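Local coordinates for protein 30-kDa cleavage and polyadenylation specificity factor 30 (Arabidopsis thaliana, PDB 5ZUU) that takes part in pre-mRNA 3'-end formation and poly(A) site selection, and binds m6A-modified RNA through the YTH domain described here, at residues A[31-36]-A[105-110]. Numbering follows the deposited sequence. Where two conformers were deposited one is given.
Sequences ELSVQQ and VKWLKL
Ser33 and Val34 of helix 27-36 pack on Trp107 of strand 103-114 in the buried core of the YTH fold, where the helix runs across the strand at 101° with short-segment axes 8.4 Å apart. One hydrogen bond runs from Trp107 NE1 to Ser33 OG, 3.2 Å long and bent, with 140° at the hydrogen. The hydroxyl oxygen lies at the indole edge, almost in the ring plane. Serine is small enough to let the ring come close and can serve two partners: with chi1 at 179° OG stands anti to the backbone N, which carries it to the indole edge, and it is also hydrogen-bonded to Val38 O.

Apolar contacts accompany it. Val34 CG2 sits over one indole face in a CH-pi contact, 4.0 Å from the centroid of the five-membered ring of Trp107. Valine's short, branched side chain holds this methyl close to the helix backbone; Val34 CA is 3.6 Å from Trp107 NE1. Tryptophan joins a broad apolar face for Val34 to an edge N-H for Ser33. Phe63 also meets the indole, and Ser164 of helix 159-172 touches Val34, Trp107 and Leu110. A leucine in place of Trp107 would probably leave Ser33 OG without its N-H donor and Val34 without a flat surface to lie on. On the same side of the indole plane as Val34, Leu110 reaches toward it tip to tip, its branched end bringing CD2 to 4.0 Å from Val34 CG2.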
loop_
_atom_site.group_PDB
_atom_site.type_symbol
_atom_site.label_atom_id
_atom_site.label_comp_id
_atom_site.label_asym_id
_atom_site.label_seq_id
_atom_site.Cartn_x
_atom_site.Cartn_y
_atom_site.Cartn_z
ATOM N N GLU A 31 2.414 -8.461 6.498
ATOM C CA GLU A 31 1.916 -9.832 6.140
ATOM C C GLU A 31 0.509 -10.125 6.561
ATOM O O GLU A 31 -0.258 -10.640 5.787
ATOM C CB GLU A 31 2.887 -10.895 6.602
ATOM C CG GLU A 31 4.133 -10.782 5.749
ATOM C CD GLU A 31 5.231 -11.721 6.130
ATOM O OE1 GLU A 31 4.943 -12.713 6.815
ATOM O OE2 GLU A 31 6.378 -11.451 5.703
ATOM N N LEU A 32 0.142 -9.658 7.739
ATOM C CA LEU A 32 -1.231 -9.703 8.181
ATOM C C LEU A 32 -2.165 -8.898 7.276
ATOM O O LEU A 32 -3.305 -9.330 6.970
ATOM C CB LEU A 32 -1.309 -9.178 9.613
ATOM C CG LEU A 32 -2.380 -9.771 10.519
ATOM C CD1 LEU A 32 -2.165 -11.264 10.732
ATOM C CD2 LEU A 32 -2.365 -9.066 11.868
ATOM N N SER A 33 -1.705 -7.711 6.867
ATOM C CA SER A 33 -2.485 -6.927 5.925
ATOM C C SER A 33 -2.782 -7.689 4.615
ATOM O O SER A 33 -3.870 -7.666 4.060
ATOM C CB SER A 33 -1.745 -5.631 5.629
ATOM O OG SER A 33 -2.460 -4.886 4.710
ATOM N N VAL A 34 -1.756 -8.353 4.133
ATOM C CA VAL A 34 -1.841 -9.135 2.899
ATOM C C VAL A 34 -2.826 -10.286 3.051
ATOM O O VAL A 34 -3.634 -10.517 2.158
ATOM C CB VAL A 34 -0.446 -9.635 2.491
ATOM C CG1 VAL A 34 -0.549 -10.649 1.368
ATOM C CG2 VAL A 34 0.419 -8.451 2.048
ATOM N N GLN A 35 -2.778 -10.995 4.173
ATOM C CA GLN A 35 -3.692 -12.131 4.394
ATOM C C GLN A 35 -5.137 -11.670 4.581
ATOM O O GLN A 35 -6.063 -12.358 4.181
ATOM C CB GLN A 35 -3.208 -13.005 5.579
ATOM C CG GLN A 35 -4.196 -14.072 6.079
ATOM C CD GLN A 35 -4.618 -15.034 4.995
ATOM O OE1 GLN A 35 -3.779 -15.540 4.239
ATOM N NE2 GLN A 35 -5.919 -15.287 4.898
ATOM N N GLN A 36 -5.333 -10.489 5.164
ATOM C CA GLN A 36 -6.676 -10.029 5.529
ATOM C C GLN A 36 -7.257 -8.924 4.688
ATOM O O GLN A 36 -8.420 -8.670 4.800
ATOM C CB GLN A 36 -6.620 -9.599 7.002
ATOM C CG GLN A 36 -6.360 -10.803 7.881
ATOM C CD GLN A 36 -6.138 -10.456 9.307
ATOM O OE1 GLN A 36 -6.572 -9.418 9.800
ATOM N NE2 GLN A 36 -5.447 -11.345 10.002
ATOM N N VAL A 105 -8.221 -2.592 2.309
ATOM C CA VAL A 105 -7.320 -2.362 1.201
ATOM C C VAL A 105 -7.408 -3.583 0.295
ATOM O O VAL A 105 -7.758 -4.649 0.750
ATOM C CB VAL A 105 -5.866 -2.044 1.639
ATOM C CG1 VAL A 105 -5.853 -0.860 2.526
ATOM C CG2 VAL A 105 -5.209 -3.205 2.368
ATOM N N LYS A 106 -7.115 -3.380 -0.984
ATOM C CA LYS A 106 -6.949 -4.449 -1.960
ATOM C C LYS A 106 -5.534 -4.369 -2.481
ATOM O O LYS A 106 -5.164 -3.383 -3.118
ATOM C CB LYS A 106 -7.907 -4.210 -3.061
ATOM C CG LYS A 106 -7.760 -5.040 -4.322
ATOM C CD LYS A 106 -8.962 -4.658 -5.193
ATOM C CE LYS A 106 -8.728 -4.763 -6.676
ATOM N NZ LYS A 106 -9.207 -6.091 -7.089
ATOM N N TRP A 107 -4.763 -5.415 -2.215
ATOM C CA TRP A 107 -3.393 -5.509 -2.678
ATOM C C TRP A 107 -3.340 -5.674 -4.179
ATOM O O TRP A 107 -4.010 -6.517 -4.735
ATOM C CB TRP A 107 -2.702 -6.648 -1.952
ATOM C CG TRP A 107 -2.377 -6.234 -0.585
ATOM C CD1 TRP A 107 -3.103 -6.491 0.565
ATOM C CD2 TRP A 107 -1.365 -5.306 -0.209
ATOM N NE1 TRP A 107 -2.536 -5.853 1.636
ATOM C CE2 TRP A 107 -1.455 -5.143 1.210
ATOM C CE3 TRP A 107 -0.329 -4.682 -0.899
ATOM C CZ2 TRP A 107 -0.582 -4.348 1.929
ATOM C CZ3 TRP A 107 0.563 -3.905 -0.176
ATOM C CH2 TRP A 107 0.407 -3.709 1.224
ATOM N N LEU A 108 -2.651 -4.753 -4.843
ATOM C CA LEU A 108 -2.611 -4.752 -6.296
ATOM C C LEU A 108 -1.373 -5.501 -6.783
ATOM O O LEU A 108 -1.497 -6.346 -7.649
ATOM C CB LEU A 108 -2.714 -3.357 -6.848
ATOM C CG LEU A 108 -3.929 -2.612 -6.334
ATOM C CD1 LEU A 108 -3.751 -1.129 -6.664
ATOM C CD2 LEU A 108 -5.260 -3.150 -6.880
ATOM N N LYS A 109 -0.220 -5.229 -6.192
ATOM C CA LYS A 109 1.010 -5.735 -6.595
ATOM C C LYS A 109 1.885 -5.901 -5.389
ATOM O O LYS A 109 2.062 -4.980 -4.588
ATOM C CB LYS A 109 1.701 -4.734 -7.526
ATOM C CG LYS A 109 3.115 -5.122 -8.005
ATOM C CD LYS A 109 3.076 -6.310 -8.976
ATOM C CE LYS A 109 4.477 -6.858 -9.219
ATOM N NZ LYS A 109 4.643 -7.911 -10.309
ATOM N N LEU A 110 2.440 -7.071 -5.253
ATOM C CA LEU A 110 3.393 -7.387 -4.203
ATOM C C LEU A 110 4.726 -7.849 -4.777
ATOM O O LEU A 110 4.744 -8.711 -5.672
ATOM C CB LEU A 110 2.766 -8.521 -3.375
ATOM C CG LEU A 110 1.710 -7.896 -2.467
ATOM C CD1 LEU A 110 0.574 -8.884 -2.116
ATOM C CD2 LEU A 110 2.366 -7.251 -1.241
#